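Local coordinates for protein superoxide dismutase 1 (Perkinsus marinus, PDB 2CW2) that probably protects cells by converting superoxide radicals into hydrogen peroxide and molecular oxygen at an iron centre, at residues A[102-107]-A[154-159]; A[130-135]-A[164-169]; A[38-43]-A[52-57]; A[109-114]-A[210-215]. All coordinates share one frame; numbering follows the deposited sequence.

Contact 1 (A[102-107]-A[154-159]); sequences VYNHTF and WVWLIA. With FE (Fe (III) ion), chain C.
Aromatic packing joins His105 and Phe107 of segment 102-107 to Trp154 and Trp156 of segment 154-159. Trp154 turns the edge of its six-membered ring onto the imidazole of His105 in a T-shaped stack, with planes 86° apart and CH2 over the centre of the His105 ring. Trp156 makes a shallower edge-to-face pair with Phe107, its CZ3 lying 4.1 Å from Phe107 CD2.

Asn104 fits between the two indoles. Its CB makes a CH-pi contact over the face of Trp154, 3.6 Å from the centroid of the six-membered ring. With CG beside the backbone N (chi1 -65°), the amide swings across to Trp156, where Asn104 OD1 lies in the indole plane at the edge, 3.2 Å from CZ2. Asn104 ND2 and Trp154 NE1, both donors, are not bonded to each other; they share Gln101 OE1 as acceptor, and ND2 also reaches Ala172 O.

The helix side of the contact also carries a metal ligand. His105 NE2 binds the iron at 1.9 Å, joined by His57, Asp187, His191 and a water, while His105 ND1 bonds to Gln101 O. The metal bond and the bond to Gln101 O fix the ring's rotation; Trp154, packed on its face, is a second-shell residue.

The axes of segments 102-107 and 154-159 lie 63° apart, where helix 93-110 passes over the middle strand of the antiparallel sheet, while Val155 and Leu157 of that strand pack against helix 135-148.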
loop_
_atom_site.group_PDB
_atom_site.type_symbol
_atom_site.label_atom_id
_atom_site.label_comp_id
_atom_site.label_asym_id
_atom_site.label_seq_id
_atom_site.Cartn_x
_atom_site.Cartn_y
_atom_site.Cartn_z
ATOM N N VAL A 102 0.244 12.527 -8.350
ATOM C CA VAL A 102 1.240 13.333 -9.038
ATOM C C VAL A 102 1.639 14.500 -8.121
ATOM O O VAL A 102 2.823 14.750 -7.908
ATOM C CB VAL A 102 0.722 13.875 -10.393
ATOM C CG1 VAL A 102 1.632 15.024 -10.925
ATOM C CG2 VAL A 102 0.626 12.776 -11.421
ATOM N N TYR A 103 0.650 15.213 -7.583
ATOM C CA TYR A 103 0.923 16.310 -6.635
ATOM C C TYR A 103 1.679 15.824 -5.386
ATOM O O TYR A 103 2.655 16.450 -4.940
ATOM C CB TYR A 103 -0.386 16.982 -6.193
ATOM C CG TYR A 103 -0.185 18.157 -5.262
ATOM C CD1 TYR A 103 -0.316 19.465 -5.734
ATOM C CD2 TYR A 103 0.131 17.966 -3.915
ATOM C CE1 TYR A 103 -0.114 20.557 -4.897
ATOM C CE2 TYR A 103 0.337 19.049 -3.061
ATOM C CZ TYR A 103 0.206 20.345 -3.571
ATOM O OH TYR A 103 0.401 21.429 -2.748
ATOM N N ASN A 104 1.205 14.724 -4.810
ATOM C CA ASN A 104 1.804 14.192 -3.596
ATOM C C ASN A 104 3.302 13.917 -3.759
ATOM O O ASN A 104 4.102 14.198 -2.861
ATOM C CB ASN A 104 1.084 12.902 -3.182
ATOM C CG ASN A 104 -0.371 13.153 -2.787
ATOM O OD1 ASN A 104 -0.777 14.291 -2.578
ATOM N ND2 ASN A 104 -1.160 12.098 -2.718
ATOM N N HIS A 105 3.680 13.339 -4.895
ATOM C CA HIS A 105 5.079 12.995 -5.106
ATOM C C HIS A 105 5.931 14.248 -5.387
ATOM O O HIS A 105 7.044 14.378 -4.859
ATOM C CB HIS A 105 5.227 11.907 -6.189
ATOM C CG HIS A 105 4.812 10.534 -5.725
ATOM N ND1 HIS A 105 3.514 10.066 -5.830
ATOM C CD2 HIS A 105 5.524 9.536 -5.145
ATOM C CE1 HIS A 105 3.457 8.833 -5.338
ATOM N NE2 HIS A 105 4.658 8.494 -4.887
ATOM N N THR A 106 5.424 15.161 -6.215
ATOM C CA THR A 106 6.172 16.384 -6.460
ATOM C C THR A 106 6.422 17.103 -5.134
ATOM O O THR A 106 7.523 17.574 -4.847
ATOM C CB THR A 106 5.381 17.278 -7.428
ATOM O OG1 THR A 106 5.339 16.634 -8.702
ATOM C CG2 THR A 106 6.117 18.579 -7.668
ATOM N N PHE A 107 5.391 17.163 -4.307
ATOM C CA PHE A 107 5.507 17.833 -3.019
ATOM C C PHE A 107 6.504 17.072 -2.127
ATOM O O PHE A 107 7.351 17.682 -1.451
ATOM C CB PHE A 107 4.132 17.839 -2.340
ATOM C CG PHE A 107 4.049 18.739 -1.136
ATOM C CD1 PHE A 107 3.499 20.012 -1.247
ATOM C CD2 PHE A 107 4.503 18.316 0.100
ATOM C CE1 PHE A 107 3.422 20.850 -0.154
ATOM C CE2 PHE A 107 4.425 19.167 1.220
ATOM C CZ PHE A 107 3.876 20.432 1.089
ATOM N N TRP A 154 -0.185 8.619 3.223
ATOM C CA TRP A 154 0.649 9.813 3.390
ATOM C C TRP A 154 0.375 10.402 4.759
ATOM O O TRP A 154 -0.772 10.347 5.243
ATOM C CB TRP A 154 0.244 10.884 2.353
ATOM C CG TRP A 154 0.462 10.444 0.972
ATOM C CD1 TRP A 154 -0.380 9.670 0.211
ATOM C CD2 TRP A 154 1.634 10.657 0.180
ATOM N NE1 TRP A 154 0.189 9.423 -1.014
ATOM C CE2 TRP A 154 1.426 10.013 -1.058
ATOM C CE3 TRP A 154 2.845 11.338 0.387
ATOM C CZ2 TRP A 154 2.384 10.028 -2.081
ATOM C CZ3 TRP A 154 3.781 11.365 -0.640
ATOM C CH2 TRP A 154 3.554 10.704 -1.841
ATOM N N VAL A 155 1.375 11.047 5.352
ATOM C CA VAL A 155 1.134 11.862 6.540
ATOM C C VAL A 155 1.500 13.296 6.167
ATOM O O VAL A 155 2.517 13.529 5.507
ATOM C CB VAL A 155 1.944 11.383 7.757
ATOM C CG1 VAL A 155 1.681 12.291 8.976
ATOM C CG2 VAL A 155 1.605 9.946 8.087
ATOM N N TRP A 156 0.633 14.238 6.534
ATOM C CA TRP A 156 0.794 15.638 6.163
ATOM C C TRP A 156 0.877 16.513 7.411
ATOM O O TRP A 156 0.182 16.254 8.399
ATOM C CB TRP A 156 -0.445 16.099 5.402
ATOM C CG TRP A 156 -0.714 15.405 4.126
ATOM C CD1 TRP A 156 -1.446 14.250 3.944
ATOM C CD2 TRP A 156 -0.298 15.822 2.829
ATOM N NE1 TRP A 156 -1.485 13.925 2.607
ATOM C CE2 TRP A 156 -0.796 14.877 1.901
ATOM C CE3 TRP A 156 0.457 16.908 2.346
ATOM C CZ2 TRP A 156 -0.574 14.985 0.527
ATOM C CZ3 TRP A 156 0.684 17.005 0.978
ATOM C CH2 TRP A 156 0.180 16.039 0.093
ATOM N N LEU A 157 1.739 17.526 7.368
ATOM C CA LEU A 157 1.623 18.668 8.270
ATOM C C LEU A 157 0.888 19.689 7.437
ATOM O O LEU A 157 1.323 20.009 6.319
ATOM C CB LEU A 157 2.998 19.239 8.661
ATOM C CG LEU A 157 2.836 20.523 9.506
ATOM C CD1 LEU A 157 2.123 20.177 10.806
ATOM C CD2 LEU A 157 4.179 21.107 9.823
ATOM N N ILE A 158 -0.229 20.175 7.971
ATOM C CA ILE A 158 -1.089 21.127 7.300
ATOM C C ILE A 158 -1.226 22.420 8.110
ATOM O O ILE A 158 -1.020 22.419 9.305
ATOM C CB ILE A 158 -2.466 20.435 7.145
ATOM C CG1 ILE A 158 -2.889 20.419 5.710
ATOM C CG2 ILE A 158 -3.494 20.885 8.160
ATOM C CD1 ILE A 158 -2.234 19.302 5.020
ATOM N N ALA A 159 -1.528 23.518 7.430
ATOM C CA ALA A 159 -2.054 24.713 8.089
ATOM C C ALA A 159 -3.549 24.697 7.829
ATOM O O ALA A 159 -3.994 24.649 6.680
ATOM C CB ALA A 159 -1.447 25.972 7.490
HETATM FE FE FE C . 5.166 7.114 -3.607
HETATM O O HOH W 1 2.902 6.972 -3.002
#

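Contact 2 (A[130-135]-A[164-169]); sequences RDFGSF and LKIVQG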
loop_
_atom_site.group_PDB
_atom_site.type_symbol
_atom_site.label_atom_id
_atom_site.label_comp_id
_atom_site.label_asym_id
_atom_site.label_seq_id
_atom_site.Cartn_x
_atom_site.Cartn_y
_atom_site.Cartn_z
ATOM N N ARG A 130 4.665 26.855 18.784
ATOM C CA ARG A 130 3.364 27.366 19.174
ATOM C C ARG A 130 2.332 26.255 19.318
ATOM O O ARG A 130 1.578 26.218 20.295
ATOM C CB ARG A 130 2.893 28.427 18.190
ATOM C CG ARG A 130 1.658 29.175 18.639
ATOM C CD ARG A 130 1.039 30.015 17.561
ATOM N NE ARG A 130 0.434 29.156 16.552
ATOM C CZ ARG A 130 -0.013 29.585 15.377
ATOM N NH1 ARG A 130 0.055 30.882 15.065
ATOM N NH2 ARG A 130 -0.547 28.716 14.517
ATOM N N ASP A 131 2.311 25.327 18.360
ATOM C CA ASP A 131 1.200 24.403 18.255
ATOM C C ASP A 131 1.440 22.990 18.789
ATOM O O ASP A 131 0.486 22.269 19.078
ATOM C CB ASP A 131 0.680 24.357 16.818
ATOM C CG ASP A 131 0.130 25.691 16.367
ATOM O OD1 ASP A 131 -0.234 26.521 17.254
ATOM O OD2 ASP A 131 0.038 26.002 15.157
ATOM N N PHE A 132 2.700 22.618 18.960
ATOM C CA PHE A 132 3.033 21.309 19.508
ATOM C C PHE A 132 3.863 21.427 20.758
ATOM O O PHE A 132 4.179 20.412 21.385
ATOM C CB PHE A 132 3.823 20.498 18.479
ATOM C CG PHE A 132 3.025 20.196 17.254
ATOM C CD1 PHE A 132 2.188 19.083 17.219
ATOM C CD2 PHE A 132 3.058 21.046 16.171
ATOM C CE1 PHE A 132 1.433 18.813 16.080
ATOM C CE2 PHE A 132 2.314 20.782 15.038
ATOM C CZ PHE A 132 1.496 19.669 14.998
ATOM N N GLY A 133 4.241 22.659 21.097
ATOM C CA GLY A 133 5.007 22.898 22.311
ATOM C C GLY A 133 6.518 22.881 22.111
ATOM O O GLY A 133 7.248 23.706 22.671
ATOM N N SER A 134 6.989 21.941 21.295
ATOM C CA SER A 134 8.409 21.818 21.001
ATOM C C SER A 134 8.565 21.017 19.726
ATOM O O SER A 134 7.666 20.247 19.350
ATOM C CB SER A 134 9.145 21.105 22.147
ATOM O OG SER A 134 8.866 19.711 22.158
ATOM N N PHE A 135 9.708 21.179 19.066
ATOM C CA PHE A 135 9.998 20.334 17.915
ATOM C C PHE A 135 10.031 18.853 18.320
ATOM O O PHE A 135 9.557 17.986 17.569
ATOM C CB PHE A 135 11.313 20.742 17.250
ATOM C CG PHE A 135 11.658 19.897 16.068
ATOM C CD1 PHE A 135 10.797 19.838 14.980
ATOM C CD2 PHE A 135 12.834 19.159 16.036
ATOM C CE1 PHE A 135 11.089 19.056 13.891
ATOM C CE2 PHE A 135 13.152 18.368 14.921
ATOM C CZ PHE A 135 12.275 18.315 13.862
ATOM N N LEU A 164 -1.433 24.707 12.856
ATOM C CA LEU A 164 -0.745 23.507 12.392
ATOM C C LEU A 164 -1.489 22.277 12.861
ATOM O O LEU A 164 -1.963 22.214 13.998
ATOM C CB LEU A 164 0.668 23.449 12.960
ATOM C CG LEU A 164 1.723 24.450 12.516
ATOM C CD1 LEU A 164 3.123 23.882 12.837
ATOM C CD2 LEU A 164 1.603 24.764 11.035
ATOM N N LYS A 165 -1.582 21.282 11.993
ATOM C CA LYS A 165 -2.208 20.029 12.369
ATOM C C LYS A 165 -1.618 18.892 11.549
ATOM O O LYS A 165 -1.272 19.077 10.383
ATOM C CB LYS A 165 -3.719 20.160 12.166
ATOM C CG LYS A 165 -4.540 18.920 12.276
ATOM C CD LYS A 165 -5.881 19.189 11.561
ATOM C CE LYS A 165 -6.955 19.651 12.514
ATOM N NZ LYS A 165 -8.281 19.788 11.824
ATOM N N ILE A 166 -1.504 17.723 12.164
ATOM C CA ILE A 166 -1.008 16.547 11.468
ATOM C C ILE A 166 -2.212 15.757 10.986
ATOM O O ILE A 166 -3.094 15.413 11.780
ATOM C CB ILE A 166 -0.145 15.677 12.382
ATOM C CG1 ILE A 166 1.122 16.428 12.789
ATOM C CG2 ILE A 166 0.189 14.331 11.673
ATOM C CD1 ILE A 166 1.877 15.814 13.970
ATOM N N VAL A 167 -2.262 15.484 9.688
ATOM C CA VAL A 167 -3.364 14.705 9.137
ATOM C C VAL A 167 -2.856 13.587 8.258
ATOM O O VAL A 167 -1.810 13.728 7.583
ATOM C CB VAL A 167 -4.355 15.554 8.311
ATOM C CG1 VAL A 167 -4.990 16.641 9.162
ATOM C CG2 VAL A 167 -3.678 16.164 7.091
ATOM N N GLN A 168 -3.611 12.491 8.229
ATOM C CA GLN A 168 -3.210 11.341 7.430
ATOM C C GLN A 168 -4.084 11.287 6.186
ATOM O O GLN A 168 -5.261 11.638 6.247
ATOM C CB GLN A 168 -3.344 10.040 8.246
ATOM C CG GLN A 168 -2.464 10.051 9.481
ATOM C CD GLN A 168 -2.614 8.818 10.376
ATOM O OE1 GLN A 168 -2.753 7.684 9.889
ATOM N NE2 GLN A 168 -2.562 9.036 11.696
ATOM N N GLY A 169 -3.492 10.884 5.065
ATOM C CA GLY A 169 -4.214 10.698 3.827
ATOM C C GLY A 169 -4.065 9.248 3.398
ATOM O O GLY A 169 -2.983 8.832 2.969
#
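Asp131 and Phe132, at the end of a helix, take hold of Leu164 and Ile166 at the start of a strand. Leu164 N donates to Asp131 OD2 at 3.0 Å, in a nearly straight bond of 167° that arrives from above the carboxylate plane. Beside this polar grip, the Phe132 ring spans two strand residues: CE2 rests 3.8 Å from Leu164 CB, and CE1 lies 3.7 Å from Ile166 CD1.

One step outward, Arg130 forms a salt bridge, holding the carboxylate side-on, with NE bonded to Asp131 OD1 and NH2 to Asp131 OD2 on its syn lone pair. OD2 therefore accepts from two donors, and the aspartate has little freedom to turn. Lys163 adds a second salt bridge to OD1, and Gly162 O receives a bond from Arg130 NH2.

Further out, Phe138 of helix 135-148 packs edge-to-face on Phe132 and also touches Ile166. Far from the iron, the contact packs the end of helix 122-132 against the outer strand of the 153-159/164-170 beta-hairpin, in the C-terminal alpha/beta part of the iron/manganese dismutase fold.

Contact 3 (A[38-43]-A[52-57]); sequences LPYVKN and ETLTYH. With FE (Fe (III) ion), chain C.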
loop_
_atom_site.group_PDB
_atom_site.type_symbol
_atom_site.label_atom_id
_atom_site.label_comp_id
_atom_site.label_asym_id
_atom_site.label_seq_id
_atom_site.Cartn_x
_atom_site.Cartn_y
_atom_site.Cartn_z
ATOM N N LEU A 38 13.506 15.954 -10.233
ATOM C CA LEU A 38 14.003 15.996 -8.864
ATOM C C LEU A 38 14.875 17.230 -8.712
ATOM O O LEU A 38 15.644 17.576 -9.623
ATOM C CB LEU A 38 14.859 14.765 -8.603
ATOM C CG LEU A 38 14.375 13.579 -7.777
ATOM C CD1 LEU A 38 12.863 13.510 -7.557
ATOM C CD2 LEU A 38 14.949 12.239 -8.264
ATOM N N PRO A 39 14.781 17.900 -7.572
ATOM C CA PRO A 39 15.654 19.055 -7.301
ATOM C C PRO A 39 17.089 18.715 -6.867
ATOM O O PRO A 39 17.807 19.622 -6.442
ATOM C CB PRO A 39 14.901 19.840 -6.210
ATOM C CG PRO A 39 13.824 18.912 -5.677
ATOM C CD PRO A 39 13.806 17.651 -6.498
ATOM N N TYR A 40 17.493 17.448 -6.980
ATOM C CA TYR A 40 18.834 17.002 -6.594
ATOM C C TYR A 40 19.176 15.766 -7.426
ATOM O O TYR A 40 18.279 15.125 -8.017
ATOM C CB TYR A 40 18.889 16.679 -5.080
ATOM C CG TYR A 40 17.564 16.135 -4.568
ATOM C CD1 TYR A 40 17.174 14.825 -4.853
ATOM C CD2 TYR A 40 16.686 16.948 -3.842
ATOM C CE1 TYR A 40 15.941 14.337 -4.442
ATOM C CE2 TYR A 40 15.448 16.469 -3.420
ATOM C CZ TYR A 40 15.088 15.156 -3.728
ATOM O OH TYR A 40 13.871 14.662 -3.322
ATOM N N VAL A 41 20.460 15.420 -7.474
ATOM C CA VAL A 41 20.891 14.249 -8.232
ATOM C C VAL A 41 20.506 12.987 -7.449
ATOM O O VAL A 41 20.135 13.057 -6.268
ATOM C CB VAL A 41 22.399 14.278 -8.507
ATOM C CG1 VAL A 41 22.768 15.570 -9.256
ATOM C CG2 VAL A 41 23.154 14.160 -7.189
ATOM N N LYS A 42 20.579 11.842 -8.110
ATOM C CA LYS A 42 20.051 10.604 -7.546
ATOM C C LYS A 42 20.716 10.128 -6.255
ATOM O O LYS A 42 20.042 9.522 -5.407
ATOM C CB LYS A 42 20.070 9.498 -8.598
ATOM C CG LYS A 42 19.144 9.776 -9.778
ATOM C CD LYS A 42 17.659 9.671 -9.374
ATOM C CE LYS A 42 16.726 9.884 -10.570
ATOM N NZ LYS A 42 16.873 8.831 -11.617
ATOM N N ASN A 43 22.009 10.418 -6.074
ATOM C CA ASN A 43 22.683 9.942 -4.863
ATOM C C ASN A 43 22.708 10.973 -3.722
ATOM O O ASN A 43 23.349 10.767 -2.683
ATOM C CB ASN A 43 24.094 9.392 -5.184
ATOM C CG ASN A 43 25.098 10.473 -5.503
ATOM O OD1 ASN A 43 24.805 11.667 -5.398
ATOM N ND2 ASN A 43 26.324 10.055 -5.871
ATOM N N GLU A 52 18.803 4.172 -5.929
ATOM C CA GLU A 52 17.898 3.198 -6.531
ATOM C C GLU A 52 16.439 3.549 -6.176
ATOM O O GLU A 52 15.547 3.498 -7.036
ATOM C CB GLU A 52 18.240 1.761 -6.094
ATOM C CG GLU A 52 17.296 0.756 -6.731
ATOM C CD GLU A 52 17.548 -0.680 -6.326
ATOM O OE1 GLU A 52 18.529 -0.944 -5.612
ATOM O OE2 GLU A 52 16.753 -1.554 -6.749
ATOM N N THR A 53 16.210 3.947 -4.921
ATOM C CA THR A 53 14.870 4.390 -4.501
ATOM C C THR A 53 14.397 5.613 -5.283
ATOM O O THR A 53 13.294 5.625 -5.834
ATOM C CB THR A 53 14.835 4.656 -3.003
ATOM O OG1 THR A 53 14.824 3.401 -2.321
ATOM C CG2 THR A 53 13.498 5.330 -2.567
ATOM N N LEU A 54 15.229 6.636 -5.364
ATOM C CA LEU A 54 14.837 7.806 -6.136
ATOM C C LEU A 54 14.548 7.501 -7.603
ATOM O O LEU A 54 13.645 8.093 -8.199
ATOM C CB LEU A 54 15.868 8.909 -5.990
ATOM C CG LEU A 54 15.801 9.644 -4.647
ATOM C CD1 LEU A 54 16.919 10.689 -4.541
ATOM C CD2 LEU A 54 14.430 10.295 -4.456
ATOM N N THR A 55 15.305 6.578 -8.191
ATOM C CA THR A 55 15.100 6.212 -9.581
ATOM C C THR A 55 13.750 5.538 -9.775
ATOM O O THR A 55 12.966 5.944 -10.626
ATOM C CB THR A 55 16.255 5.333 -10.066
ATOM O OG1 THR A 55 17.452 6.109 -9.965
ATOM C CG2 THR A 55 16.148 5.062 -11.570
ATOM N N TYR A 56 13.462 4.514 -8.988
ATOM C CA TYR A 56 12.179 3.832 -9.128
ATOM C C TYR A 56 11.006 4.724 -8.710
ATOM O O TYR A 56 9.984 4.804 -9.405
ATOM C CB TYR A 56 12.168 2.548 -8.308
ATOM C CG TYR A 56 12.814 1.398 -9.031
ATOM C CD1 TYR A 56 12.079 0.625 -9.920
ATOM C CD2 TYR A 56 14.165 1.100 -8.850
ATOM C CE1 TYR A 56 12.650 -0.425 -10.599
ATOM C CE2 TYR A 56 14.755 0.042 -9.533
ATOM C CZ TYR A 56 13.980 -0.717 -10.412
ATOM O OH TYR A 56 14.531 -1.769 -11.115
ATOM N N HIS A 57 11.167 5.403 -7.586
ATOM C CA HIS A 57 10.047 6.171 -7.018
ATOM C C HIS A 57 9.683 7.328 -7.948
ATOM O O HIS A 57 8.514 7.572 -8.242
ATOM C CB HIS A 57 10.348 6.679 -5.579
ATOM C CG HIS A 57 9.105 7.007 -4.770
ATOM N ND1 HIS A 57 9.157 7.470 -3.470
ATOM C CD2 HIS A 57 7.781 6.921 -5.081
ATOM C CE1 HIS A 57 7.922 7.659 -3.020
ATOM N NE2 HIS A 57 7.059 7.346 -3.981
HETATM FE FE FE C . 5.166 7.114 -3.607
HETATM O O HOH W 1 2.902 6.972 -3.002
#
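Tyr40 reaches Leu54 by way of an uncommon torsion: at chi1 33° its CG stands between the backbone N and the carbonyl carbon. From there the ring meets the leucine at about a right angle, with Tyr40 CE1 3.8 Å from Leu54 CD1, and its hydroxyl is hydrogen-bonded to Phe109 O.

Leu54 is the residue the loop packs around. Its CD1 also lies 3.4 Å from Lys42 O, while Leu38 CD2 approaches Leu54 CB at 4.1 Å. The loop thus presents a leucine, ring carbons of a tyrosine, a carbonyl and the aliphatic part of a lysine to one leucine.

Lys42 follows the helix surface by bending at chi2 (-70°) and chi4 (64°). This lays its CD 3.9 Å from Leu54 CB and brings NZ to Thr55, whose OG1 accepts a hydrogen bond of 3.2 Å. The ammonium has a stronger partner in Asp59, to which it forms a salt bridge; Thr55 OG1 is hydrogen-bonded as well to Ala51 O.

At the far end of the segment, where the helix widens into a pi-type turn, His57 NE2 binds the iron at 1.9 Å. Helix 51-73 carries the loop on Leu54 and Thr55 and a metal ligand at His57. Phe109 of helix 93-110 packs on Leu38 and Leu54, helix 194-197 touches Thr53 and Tyr56, and Glu52 forms a salt bridge to Arg198 of the second subunit.

Contact 4 (A[109-114]-A[210-215]); sequences FNNLAP and NLVNWD
Asn111 lies alongside Val212, and its side chain can be followed outward from a backbone that is itself bonded across the contact. The bond to CB sets off away from segment 210-215. CG then lies anti to the backbone N (chi1 -169°), and the two ends of the amide part: OD1 accepts from Asn185 N, whereas ND2 turns back to lie 3.9 Å from Val212 CG1.

The backbone supplies the main grip. Asn213 N donates to Asn111 O at 2.8 Å, approaching from above the carbonyl plane, and Ala113 N donates to Leu211 O at 2.8 Å in a more bent bond of 136°. Between them Leu112 and Val212 form an isolated antiparallel bridge as a non-hydrogen-bonded pair. A CA-H...O contact, Leu112 CA to Leu211 O at 3.2 Å, makes that carbonyl serve twice.

Side chains fill in around the bridge. Leu112 CD2 comes within 4.1 Å of Leu211 CB, and Ala113 CB packs against the side chain of Asn213, which stands at the N-cap position of helix 214-223. A water lies close to both Ala113 O and Asn210 O.

The chemistry implies a clamp between the chain leaving helix 93-110 and the chain leading into helix 214-223 that rests largely on main-chain atoms and includes one buried amide nitrogen, Asn111 ND2, without a partner in the model.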
loop_
_atom_site.group_PDB
_atom_site.type_symbol
_atom_site.label_atom_id
_atom_site.label_comp_id
_atom_site.label_asym_id
_atom_site.label_seq_id
_atom_site.Cartn_x
_atom_site.Cartn_y
_atom_site.Cartn_z
ATOM N N PHE A 109 9.072 15.023 -2.961
ATOM C CA PHE A 109 10.468 15.139 -3.381
ATOM C C PHE A 109 11.011 16.565 -3.148
ATOM O O PHE A 109 12.205 16.742 -2.848
ATOM C CB PHE A 109 10.619 14.714 -4.862
ATOM C CG PHE A 109 10.325 13.240 -5.126
ATOM C CD1 PHE A 109 9.504 12.862 -6.183
ATOM C CD2 PHE A 109 10.931 12.242 -4.369
ATOM C CE1 PHE A 109 9.233 11.507 -6.451
ATOM C CE2 PHE A 109 10.657 10.888 -4.614
ATOM C CZ PHE A 109 9.801 10.520 -5.677
ATOM N N ASN A 110 10.136 17.568 -3.271
ATOM C CA ASN A 110 10.494 18.948 -2.930
ATOM C C ASN A 110 10.788 19.100 -1.435
ATOM O O ASN A 110 11.594 19.955 -1.029
ATOM C CB ASN A 110 9.367 19.914 -3.339
ATOM C CG ASN A 110 9.379 20.232 -4.841
ATOM O OD1 ASN A 110 8.341 20.604 -5.444
ATOM N ND2 ASN A 110 10.538 20.131 -5.437
ATOM N N ASN A 111 10.144 18.236 -0.644
ATOM C CA ASN A 111 10.160 18.269 0.819
ATOM C C ASN A 111 11.403 17.630 1.408
ATOM O O ASN A 111 11.579 17.647 2.629
ATOM C CB ASN A 111 8.901 17.543 1.358
ATOM C CG ASN A 111 8.683 17.750 2.826
ATOM O OD1 ASN A 111 7.605 17.513 3.330
ATOM N ND2 ASN A 111 9.721 18.226 3.531
ATOM N N LEU A 112 12.241 17.031 0.559
ATOM C CA LEU A 112 13.526 16.462 0.957
ATOM C C LEU A 112 14.669 17.293 0.368
ATOM O O LEU A 112 14.476 17.999 -0.620
ATOM C CB LEU A 112 13.668 15.009 0.475
ATOM C CG LEU A 112 12.434 14.122 0.585
ATOM C CD1 LEU A 112 12.639 12.763 -0.100
ATOM C CD2 LEU A 112 12.076 13.982 2.057
ATOM N N ALA A 113 15.850 17.211 0.963
ATOM C CA ALA A 113 16.990 17.980 0.447
ATOM C C ALA A 113 18.312 17.412 0.980
ATOM O O ALA A 113 18.384 16.955 2.113
ATOM C CB ALA A 113 16.855 19.456 0.825
ATOM N N PRO A 114 19.349 17.436 0.151
ATOM C CA PRO A 114 20.674 16.950 0.566
ATOM C C PRO A 114 21.260 17.730 1.735
ATOM O O PRO A 114 22.022 17.146 2.512
ATOM C CB PRO A 114 21.549 17.142 -0.681
ATOM C CG PRO A 114 20.747 17.945 -1.651
ATOM C CD PRO A 114 19.323 17.923 -1.238
ATOM N N ASN A 210 16.325 13.281 8.760
ATOM C CA ASN A 210 17.625 13.759 8.287
ATOM C C ASN A 210 17.541 14.403 6.918
ATOM O O ASN A 210 18.530 14.955 6.439
ATOM C CB ASN A 210 18.650 12.634 8.271
ATOM C CG ASN A 210 18.838 12.022 9.632
ATOM O OD1 ASN A 210 19.054 12.736 10.620
ATOM N ND2 ASN A 210 18.740 10.713 9.711
ATOM N N LEU A 211 16.356 14.352 6.304
ATOM C CA LEU A 211 16.188 14.809 4.920
ATOM C C LEU A 211 15.285 16.023 4.720
ATOM O O LEU A 211 15.272 16.606 3.640
ATOM C CB LEU A 211 15.652 13.672 4.057
ATOM C CG LEU A 211 16.461 12.381 3.927
ATOM C CD1 LEU A 211 15.691 11.403 3.069
ATOM C CD2 LEU A 211 17.815 12.671 3.320
ATOM N N VAL A 212 14.531 16.402 5.746
ATOM C CA VAL A 212 13.484 17.422 5.595
ATOM C C VAL A 212 14.029 18.763 5.081
ATOM O O VAL A 212 14.994 19.320 5.649
ATOM C CB VAL A 212 12.733 17.633 6.913
ATOM C CG1 VAL A 212 11.791 18.852 6.820
ATOM C CG2 VAL A 212 11.952 16.354 7.301
ATOM N N ASN A 213 13.403 19.278 4.018
ATOM C CA ASN A 213 13.835 20.513 3.371
ATOM C C ASN A 213 13.107 21.665 4.037
ATOM O O ASN A 213 11.997 22.037 3.623
ATOM C CB ASN A 213 13.501 20.444 1.877
ATOM C CG ASN A 213 13.987 21.648 1.090
ATOM O OD1 ASN A 213 13.874 21.685 -0.150
ATOM N ND2 ASN A 213 14.518 22.629 1.780
ATOM N N TRP A 214 13.693 22.210 5.096
ATOM C CA TRP A 214 12.977 23.209 5.876
ATOM C C TRP A 214 12.803 24.519 5.092
ATOM O O TRP A 214 11.921 25.317 5.399
ATOM C CB TRP A 214 13.663 23.484 7.219
ATOM C CG TRP A 214 13.624 22.329 8.202
ATOM C CD1 TRP A 214 14.695 21.650 8.714
ATOM C CD2 TRP A 214 12.462 21.776 8.827
ATOM N NE1 TRP A 214 14.266 20.686 9.600
ATOM C CE2 TRP A 214 12.899 20.749 9.695
ATOM C CE3 TRP A 214 11.087 22.052 8.749
ATOM C CZ2 TRP A 214 12.011 19.989 10.465
ATOM C CZ3 TRP A 214 10.210 21.302 9.502
ATOM C CH2 TRP A 214 10.672 20.289 10.362
ATOM N N ASP A 215 13.635 24.732 4.076
ATOM C CA ASP A 215 13.473 25.910 3.236
ATOM C C ASP A 215 12.181 25.836 2.423
ATOM O O ASP A 215 11.470 26.827 2.312
ATOM C CB ASP A 215 14.688 26.070 2.330
ATOM C CG ASP A 215 15.905 26.504 3.097
ATOM O OD1 ASP A 215 16.951 26.711 2.460
ATOM O OD2 ASP A 215 15.894 26.687 4.334
HETATM O O HOH W 2 19.933 15.985 4.360
#

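Overall arrangement
Iron joins contacts 1 and 3 directly: their centres are about 18 Å apart, yet His105 NE2 and His57 NE2 approach to 2.8 Å as fellow ligands. Contact 4 lies just beyond contact 1 on helix 93-110, and the side chain of Leu112 is about 10 Å from the metal. It also adjoins contact 3, where Leu38 CD1 packs 3.5 Å from Phe109 CG. Contact 2 is the outlying member. Its strand pairs with that of contact 1, Trp156 N lying 2.7 Å from Val167 O, and Phe135 touches Trp214 of contact 4, but its nearest atoms remain about 12 Å from contact 3. Contacts 1 and 4 each join the alpha-hairpin and C-terminal domains.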